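Local coordinates for protein putative adenosine kinase (Schistosoma mansoni, PDB 3VAS) that probably phosphorylates adenosine to AMP with ATP as phosphate donor, as expected of an adenosine kinase of the ribokinase-like pfkB family, at residues L35-Y49 and T65-I79. Numbering follows the deposited sequence.
With ADN (adenosine), chain C.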
loop_
_atom_site.group_PDB
_atom_site.type_symbol
_atom_site.label_atom_id
_atom_site.label_comp_id
_atom_site.label_asym_id
_atom_site.label_seq_id
_atom_site.Cartn_x
_atom_site.Cartn_y
_atom_site.Cartn_z
ATOM N N LEU A 35 -8.736 6.561 8.192
ATOM C CA LEU A 35 -8.211 6.976 9.481
ATOM C C LEU A 35 -7.816 5.739 10.280
ATOM O O LEU A 35 -8.636 4.843 10.494
ATOM C CB LEU A 35 -9.250 7.792 10.247
ATOM C CG LEU A 35 -8.780 8.338 11.596
ATOM C CD1 LEU A 35 -7.829 9.508 11.395
ATOM C CD2 LEU A 35 -9.960 8.738 12.461
ATOM N N ASP A 36 -6.558 5.678 10.704
ATOM C CA ASP A 36 -6.110 4.613 11.598
ATOM C C ASP A 36 -6.460 4.940 13.046
ATOM O O ASP A 36 -6.204 6.043 13.530
ATOM C CB ASP A 36 -4.603 4.373 11.468
ATOM C CG ASP A 36 -4.228 3.685 10.161
ATOM O OD1 ASP A 36 -5.146 3.258 9.424
ATOM O OD2 ASP A 36 -3.012 3.560 9.880
ATOM N N ILE A 37 -7.058 3.975 13.733
ATOM C CA ILE A 37 -7.345 4.126 15.149
ATOM C C ILE A 37 -6.543 3.084 15.922
ATOM O O ILE A 37 -6.930 1.921 16.005
ATOM C CB ILE A 37 -8.845 3.991 15.434
ATOM C CG1 ILE A 37 -9.640 4.905 14.496
ATOM C CG2 ILE A 37 -9.145 4.298 16.900
ATOM C CD1 ILE A 37 -11.135 4.893 14.754
ATOM N N ILE A 38 -5.417 3.518 16.480
ATOM C CA ILE A 38 -4.452 2.614 17.086
ATOM C C ILE A 38 -4.665 2.486 18.586
ATOM O O ILE A 38 -4.620 3.475 19.321
ATOM C CB ILE A 38 -3.015 3.083 16.805
ATOM C CG1 ILE A 38 -2.841 3.353 15.306
ATOM C CG2 ILE A 38 -2.004 2.057 17.306
ATOM C CD1 ILE A 38 -1.517 3.985 14.949
ATOM N N VAL A 39 -4.890 1.257 19.035
ATOM C CA VAL A 39 -5.245 1.000 20.424
ATOM C C VAL A 39 -4.438 -0.164 20.987
ATOM O O VAL A 39 -4.170 -1.137 20.282
ATOM C CB VAL A 39 -6.766 0.705 20.561
ATOM C CG1 VAL A 39 -7.236 -0.261 19.480
ATOM C CG2 VAL A 39 -7.110 0.175 21.947
ATOM N N ASP A 40 -4.025 -0.042 22.245
ATOM C CA ASP A 40 -3.485 -1.175 22.982
ATOM C C ASP A 40 -4.634 -2.116 23.334
ATOM O O ASP A 40 -5.435 -1.832 24.229
ATOM C CB ASP A 40 -2.765 -0.710 24.248
ATOM C CG ASP A 40 -1.456 -0.003 23.947
ATOM O OD1 ASP A 40 -0.846 -0.299 22.896
ATOM O OD2 ASP A 40 -1.035 0.845 24.763
ATOM N N ALA A 41 -4.713 -3.231 22.617
ATOM C CA ALA A 41 -5.842 -4.144 22.745
ATOM C C ALA A 41 -5.621 -5.210 23.812
ATOM O O ALA A 41 -4.501 -5.684 24.015
ATOM C CB ALA A 41 -6.141 -4.798 21.405
ATOM N N ASP A 42 -6.702 -5.579 24.491
ATOM C CA ASP A 42 -6.675 -6.681 25.442
ATOM C C ASP A 42 -6.670 -7.997 24.677
ATOM O O ASP A 42 -7.101 -8.056 23.526
ATOM C CB ASP A 42 -7.889 -6.620 26.371
ATOM C CG ASP A 42 -8.112 -5.232 26.953
ATOM O OD1 ASP A 42 -7.515 -4.919 28.007
ATOM O OD2 ASP A 42 -8.892 -4.456 26.355
ATOM N N ASP A 43 -6.191 -9.053 25.321
ATOM C CA ASP A 43 -6.027 -10.342 24.659
ATOM C C ASP A 43 -7.344 -10.972 24.213
ATOM O O ASP A 43 -7.371 -11.720 23.233
ATOM C CB ASP A 43 -5.252 -11.307 25.559
ATOM C CG ASP A 43 -3.936 -10.721 26.042
ATOM O OD1 ASP A 43 -2.982 -10.661 25.238
ATOM O OD2 ASP A 43 -3.858 -10.321 27.224
ATOM N N PHE A 44 -8.432 -10.675 24.920
ATOM C CA PHE A 44 -9.726 -11.264 24.569
ATOM C C PHE A 44 -10.214 -10.803 23.201
ATOM O O PHE A 44 -10.922 -11.535 22.513
ATOM C CB PHE A 44 -10.792 -11.015 25.654
ATOM C CG PHE A 44 -11.300 -9.589 25.725
ATOM C CD1 PHE A 44 -12.267 -9.129 24.840
ATOM C CD2 PHE A 44 -10.842 -8.725 26.712
ATOM C CE1 PHE A 44 -12.740 -7.826 24.915
ATOM C CE2 PHE A 44 -11.316 -7.422 26.795
ATOM C CZ PHE A 44 -12.264 -6.972 25.894
ATOM N N MET A 45 -9.818 -9.590 22.819
ATOM C CA MET A 45 -10.271 -8.968 21.575
ATOM C C MET A 45 -9.969 -9.820 20.348
ATOM O O MET A 45 -10.776 -9.886 19.419
ATOM C CB MET A 45 -9.637 -7.584 21.406
ATOM C CG MET A 45 -10.061 -6.569 22.451
ATOM S SD MET A 45 -11.711 -5.921 22.146
ATOM C CE MET A 45 -11.466 -5.130 20.565
ATOM N N TYR A 46 -8.810 -10.470 20.350
ATOM C CA TYR A 46 -8.384 -11.273 19.205
ATOM C C TYR A 46 -9.200 -12.554 19.083
ATOM O O TYR A 46 -9.488 -13.006 17.975
ATOM C CB TYR A 46 -6.878 -11.564 19.277
ATOM C CG TYR A 46 -6.062 -10.297 19.347
ATOM C CD1 TYR A 46 -5.639 -9.653 18.188
ATOM C CD2 TYR A 46 -5.749 -9.716 20.572
ATOM C CE1 TYR A 46 -4.909 -8.476 18.249
ATOM C CE2 TYR A 46 -5.019 -8.540 20.641
ATOM C CZ TYR A 46 -4.603 -7.927 19.477
ATOM O OH TYR A 46 -3.883 -6.758 19.545
ATOM N N ARG A 47 -9.583 -13.129 20.221
ATOM C CA ARG A 47 -10.451 -14.306 20.226
ATOM C C ARG A 47 -11.886 -13.903 19.892
ATOM O O ARG A 47 -12.541 -14.522 19.051
ATOM C CB ARG A 47 -10.405 -15.017 21.585
ATOM C CG ARG A 47 -8.997 -15.241 22.136
ATOM C CD ARG A 47 -8.995 -16.202 23.326
ATOM N NE ARG A 47 -9.949 -15.816 24.367
ATOM C CZ ARG A 47 -9.646 -15.086 25.439
ATOM N NH1 ARG A 47 -8.404 -14.652 25.626
ATOM N NH2 ARG A 47 -10.589 -14.791 26.326
ATOM N N LYS A 48 -12.357 -12.852 20.557
ATOM C CA LYS A 48 -13.705 -12.329 20.363
ATOM C C LYS A 48 -14.026 -12.042 18.894
ATOM O O LYS A 48 -15.109 -12.376 18.412
ATOM C CB LYS A 48 -13.892 -11.067 21.207
ATOM C CG LYS A 48 -15.254 -10.400 21.081
ATOM C CD LYS A 48 -15.397 -9.300 22.125
ATOM C CE LYS A 48 -16.722 -8.576 22.009
ATOM N NZ LYS A 48 -16.880 -7.580 23.101
ATOM N N TYR A 49 -13.079 -11.439 18.181
ATOM C CA TYR A 49 -13.308 -11.074 16.784
ATOM C C TYR A 49 -12.603 -11.994 15.791
ATOM O O TYR A 49 -12.562 -11.699 14.594
ATOM C CB TYR A 49 -12.908 -9.617 16.533
ATOM C CG TYR A 49 -13.774 -8.635 17.280
ATOM C CD1 TYR A 49 -13.350 -8.067 18.477
ATOM C CD2 TYR A 49 -15.028 -8.294 16.802
ATOM C CE1 TYR A 49 -14.149 -7.179 19.161
ATOM C CE2 TYR A 49 -15.831 -7.410 17.478
ATOM C CZ TYR A 49 -15.392 -6.855 18.652
ATOM O OH TYR A 49 -16.206 -5.976 19.316
ATOM N N THR A 65 -19.027 -4.080 16.286
ATOM C CA THR A 65 -18.974 -3.573 17.660
ATOM C C THR A 65 -17.576 -3.126 18.074
ATOM O O THR A 65 -17.427 -2.399 19.056
ATOM C CB THR A 65 -19.486 -4.608 18.680
ATOM O OG1 THR A 65 -18.788 -5.846 18.495
ATOM C CG2 THR A 65 -20.991 -4.836 18.512
ATOM N N ILE A 66 -16.561 -3.550 17.321
ATOM C CA ILE A 66 -15.170 -3.260 17.672
ATOM C C ILE A 66 -14.890 -1.755 17.738
ATOM O O ILE A 66 -14.116 -1.299 18.582
ATOM C CB ILE A 66 -14.156 -3.973 16.727
ATOM C CG1 ILE A 66 -12.791 -4.086 17.395
ATOM C CG2 ILE A 66 -14.034 -3.260 15.377
ATOM C CD1 ILE A 66 -11.746 -4.766 16.534
ATOM N N TYR A 67 -15.544 -0.985 16.877
ATOM C CA TYR A 67 -15.293 0.452 16.813
ATOM C C TYR A 67 -15.824 1.193 18.038
ATOM O O TYR A 67 -15.155 2.076 18.571
ATOM C CB TYR A 67 -15.833 1.039 15.504
ATOM C CG TYR A 67 -15.246 0.342 14.300
ATOM C CD1 TYR A 67 -13.926 0.568 13.917
ATOM C CD2 TYR A 67 -15.993 -0.562 13.565
ATOM C CE1 TYR A 67 -13.375 -0.081 12.826
ATOM C CE2 TYR A 67 -15.451 -1.218 12.474
ATOM C CZ TYR A 67 -14.146 -0.976 12.110
ATOM O OH TYR A 67 -13.615 -1.631 11.025
ATOM N N ASP A 68 -17.016 0.824 18.493
ATOM C CA ASP A 68 -17.545 1.372 19.737
ATOM C C ASP A 68 -16.725 0.862 20.912
ATOM O O ASP A 68 -16.496 1.584 21.883
ATOM C CB ASP A 68 -19.012 0.983 19.926
ATOM C CG ASP A 68 -19.945 1.743 19.000
ATOM O OD1 ASP A 68 -19.652 2.917 18.690
ATOM O OD2 ASP A 68 -20.974 1.163 18.586
ATOM N N GLU A 69 -16.275 -0.385 20.810
ATOM C CA GLU A 69 -15.552 -1.028 21.898
ATOM C C GLU A 69 -14.186 -0.393 22.173
ATOM O O GLU A 69 -13.870 -0.074 23.319
ATOM C CB GLU A 69 -15.403 -2.530 21.644
ATOM C CG GLU A 69 -14.858 -3.294 22.839
ATOM C CD GLU A 69 -15.097 -4.792 22.748
ATOM O OE1 GLU A 69 -15.360 -5.293 21.634
ATOM O OE2 GLU A 69 -15.024 -5.467 23.796
ATOM N N ILE A 70 -13.379 -0.207 21.133
ATOM C CA ILE A 70 -12.053 0.384 21.322
ATOM C C ILE A 70 -12.142 1.867 21.671
ATOM O O ILE A 70 -11.186 2.453 22.172
ATOM C CB ILE A 70 -11.150 0.212 20.088
ATOM C CG1 ILE A 70 -11.694 1.023 18.912
ATOM C CG2 ILE A 70 -11.003 -1.257 19.730
ATOM C CD1 ILE A 70 -10.846 0.921 17.670
ATOM N N GLN A 71 -13.298 2.469 21.414
ATOM C CA GLN A 71 -13.508 3.881 21.713
ATOM C C GLN A 71 -13.671 4.099 23.217
ATOM O O GLN A 71 -13.699 5.234 23.696
ATOM C CB GLN A 71 -14.726 4.413 20.953
ATOM C CG GLN A 71 -14.660 5.896 20.635
ATOM C CD GLN A 71 -13.438 6.262 19.807
ATOM O OE1 GLN A 71 -12.733 7.224 20.116
ATOM N NE2 GLN A 71 -13.185 5.499 18.745
ATOM N N LYS A 72 -13.772 3.001 23.958
ATOM C CA LYS A 72 -13.873 3.060 25.409
ATOM C C LYS A 72 -12.484 2.962 26.030
ATOM O O LYS A 72 -12.310 3.143 27.235
ATOM C CB LYS A 72 -14.773 1.936 25.922
ATOM C CG LYS A 72 -16.203 2.048 25.431
ATOM C CD LYS A 72 -17.016 0.815 25.765
ATOM C CE LYS A 72 -18.476 1.032 25.411
ATOM N NZ LYS A 72 -19.064 2.154 26.199
ATOM N N LYS A 73 -11.500 2.675 25.190
ATOM C CA LYS A 73 -10.121 2.564 25.633
ATOM C C LYS A 73 -9.474 3.942 25.672
ATOM O O LYS A 73 -9.761 4.794 24.830
ATOM C CB LYS A 73 -9.341 1.653 24.684
ATOM C CG LYS A 73 -8.388 0.705 25.379
ATOM C CD LYS A 73 -9.148 -0.305 26.220
ATOM C CE LYS A 73 -8.198 -1.231 26.965
ATOM N NZ LYS A 73 -8.930 -2.205 27.823
ATOM N N LYS A 74 -8.610 4.163 26.656
ATOM C CA LYS A 74 -7.812 5.381 26.706
ATOM C C LYS A 74 -6.607 5.229 25.785
ATOM O O LYS A 74 -6.425 4.176 25.172
ATOM C CB LYS A 74 -7.350 5.661 28.137
ATOM C CG LYS A 74 -8.482 5.933 29.112
ATOM C CD LYS A 74 -7.960 6.163 30.521
ATOM C CE LYS A 74 -9.088 6.555 31.472
ATOM N NZ LYS A 74 -10.202 5.562 31.469
ATOM N N LYS A 75 -5.800 6.282 25.680
ATOM C CA LYS A 75 -4.547 6.237 24.926
ATOM C C LYS A 75 -4.729 5.940 23.434
ATOM O O LYS A 75 -3.826 5.397 22.791
ATOM C CB LYS A 75 -3.585 5.211 25.538
ATOM C CG LYS A 75 -2.928 5.637 26.840
ATOM C CD LYS A 75 -1.705 6.499 26.580
ATOM C CE LYS A 75 -0.846 6.623 27.829
ATOM N NZ LYS A 75 -1.591 7.238 28.965
ATOM N N LEU A 76 -5.887 6.288 22.884
ATOM C CA LEU A 76 -6.125 6.084 21.461
ATOM C C LEU A 76 -5.254 7.014 20.622
ATOM O O LEU A 76 -5.136 8.201 20.917
ATOM C CB LEU A 76 -7.601 6.300 21.118
ATOM C CG LEU A 76 -8.592 5.214 21.538
ATOM C CD1 LEU A 76 -10.017 5.645 21.227
ATOM C CD2 LEU A 76 -8.273 3.904 20.847
ATOM N N ASN A 77 -4.644 6.468 19.576
ATOM C CA ASN A 77 -3.872 7.270 18.638
ATOM C C ASN A 77 -4.580 7.345 17.289
ATOM O O ASN A 77 -4.767 6.335 16.619
ATOM C CB ASN A 77 -2.456 6.704 18.477
ATOM C CG ASN A 77 -1.585 7.544 17.549
ATOM O OD1 ASN A 77 -1.903 8.694 17.241
ATOM N ND2 ASN A 77 -0.472 6.968 17.106
ATOM N N TYR A 78 -4.982 8.551 16.907
ATOM C CA TYR A 78 -5.639 8.776 15.629
ATOM C C TYR A 78 -4.612 9.303 14.647
ATOM O O TYR A 78 -3.925 10.283 14.932
ATOM C CB TYR A 78 -6.765 9.801 15.778
ATOM C CG TYR A 78 -7.849 9.412 16.759
ATOM C CD1 TYR A 78 -8.878 8.564 16.382
ATOM C CD2 TYR A 78 -7.850 9.909 18.055
ATOM C CE1 TYR A 78 -9.881 8.211 17.274
ATOM C CE2 TYR A 78 -8.842 9.560 18.957
ATOM C CZ TYR A 78 -9.858 8.713 18.558
ATOM O OH TYR A 78 -10.849 8.362 19.445
ATOM N N ILE A 79 -4.498 8.659 13.492
ATOM C CA ILE A 79 -3.506 9.076 12.509
ATOM C C ILE A 79 -3.938 8.665 11.105
ATOM O O ILE A 79 -4.505 7.591 10.918
ATOM C CB ILE A 79 -2.093 8.527 12.862
ATOM C CG1 ILE A 79 -1.031 9.071 11.906
ATOM C CG2 ILE A 79 -2.079 7.008 12.879
ATOM C CD1 ILE A 79 0.401 8.765 12.352
HETATM O "O5'" ADN C . -0.035 -1.067 5.826
HETATM C "C5'" ADN C . -0.724 -0.540 6.958
HETATM C "C4'" ADN C . -1.827 0.401 6.540
HETATM O "O4'" ADN C . -2.817 -0.316 5.787
HETATM C "C3'" ADN C . -2.594 1.097 7.671
HETATM O "O3'" ADN C . -2.224 2.476 7.722
HETATM C "C2'" ADN C . -4.078 0.982 7.252
HETATM O "O2'" ADN C . -4.793 2.198 7.284
HETATM C "C1'" ADN C . -3.996 0.430 5.828
HETATM N N9 ADN C . -5.125 -0.416 5.438
HETATM C C8 ADN C . -5.682 -1.375 6.153
HETATM N N7 ADN C . -6.800 -1.920 5.364
HETATM C C5 ADN C . -6.862 -1.203 4.132
HETATM C C6 ADN C . -7.714 -1.302 3.036
HETATM N N6 ADN C . -8.772 -2.277 3.036
HETATM N N1 ADN C . -7.543 -0.452 1.951
HETATM C C2 ADN C . -6.536 0.480 1.947
HETATM N N3 ADN C . -5.694 0.576 3.024
HETATM C C4 ADN C . -5.881 -0.291 4.131
HETATM O O HOH W 1 -4.830 2.575 23.432
#
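Glu69 takes three side chains of segment 35-49 at once: Tyr49 OH gives a hydrogen bond to its OE1 (2.6 Å), Lys48 NZ forms a salt bridge with the carboxylate, nearest OE2 (2.9 Å), and the Phe44 ring turns its edge to OE2. This cluster joins helices 44-48 and 65-70 in the ribokinase-like fold of pfkB kinases. With chi1 at -171° and the rest of its chain extended, Glu69 carries its carboxylate across to helix 44-48. Thr65 OG1 donates to Tyr49 OH (2.7 Å), so this hydroxyl is held by two bonds, while Ile66 CB lies over one face of the ring in a CH-pi contact and Lys48 CG over the other. Inward, the bent Met45 chain brings CE to Ile66 CG1 (3.6 Å). Ile70 CG2 meets Val39 CG1 and its CD1 meets Ile37 CG2, and Val39 CB meets Leu76 CD2. Asp42 OD2 offers its syn lone pair to Lys73 NZ in a salt bridge (2.7 Å). Strands 35-40 and 77-79 run antiparallel; Asp36-Ile79 and Ile38-Asn77 are hydrogen-bonded pairs, the Ile38 N to Asn77 O bond nearly straight at 175°. Strand 138-145 pairs in parallel with strand 35-40. On the face shared with Ile38 and Ile79, Asp36 holds the ribose of adenosine, whose O3' donates to Asp36 OD2 (2.5 Å).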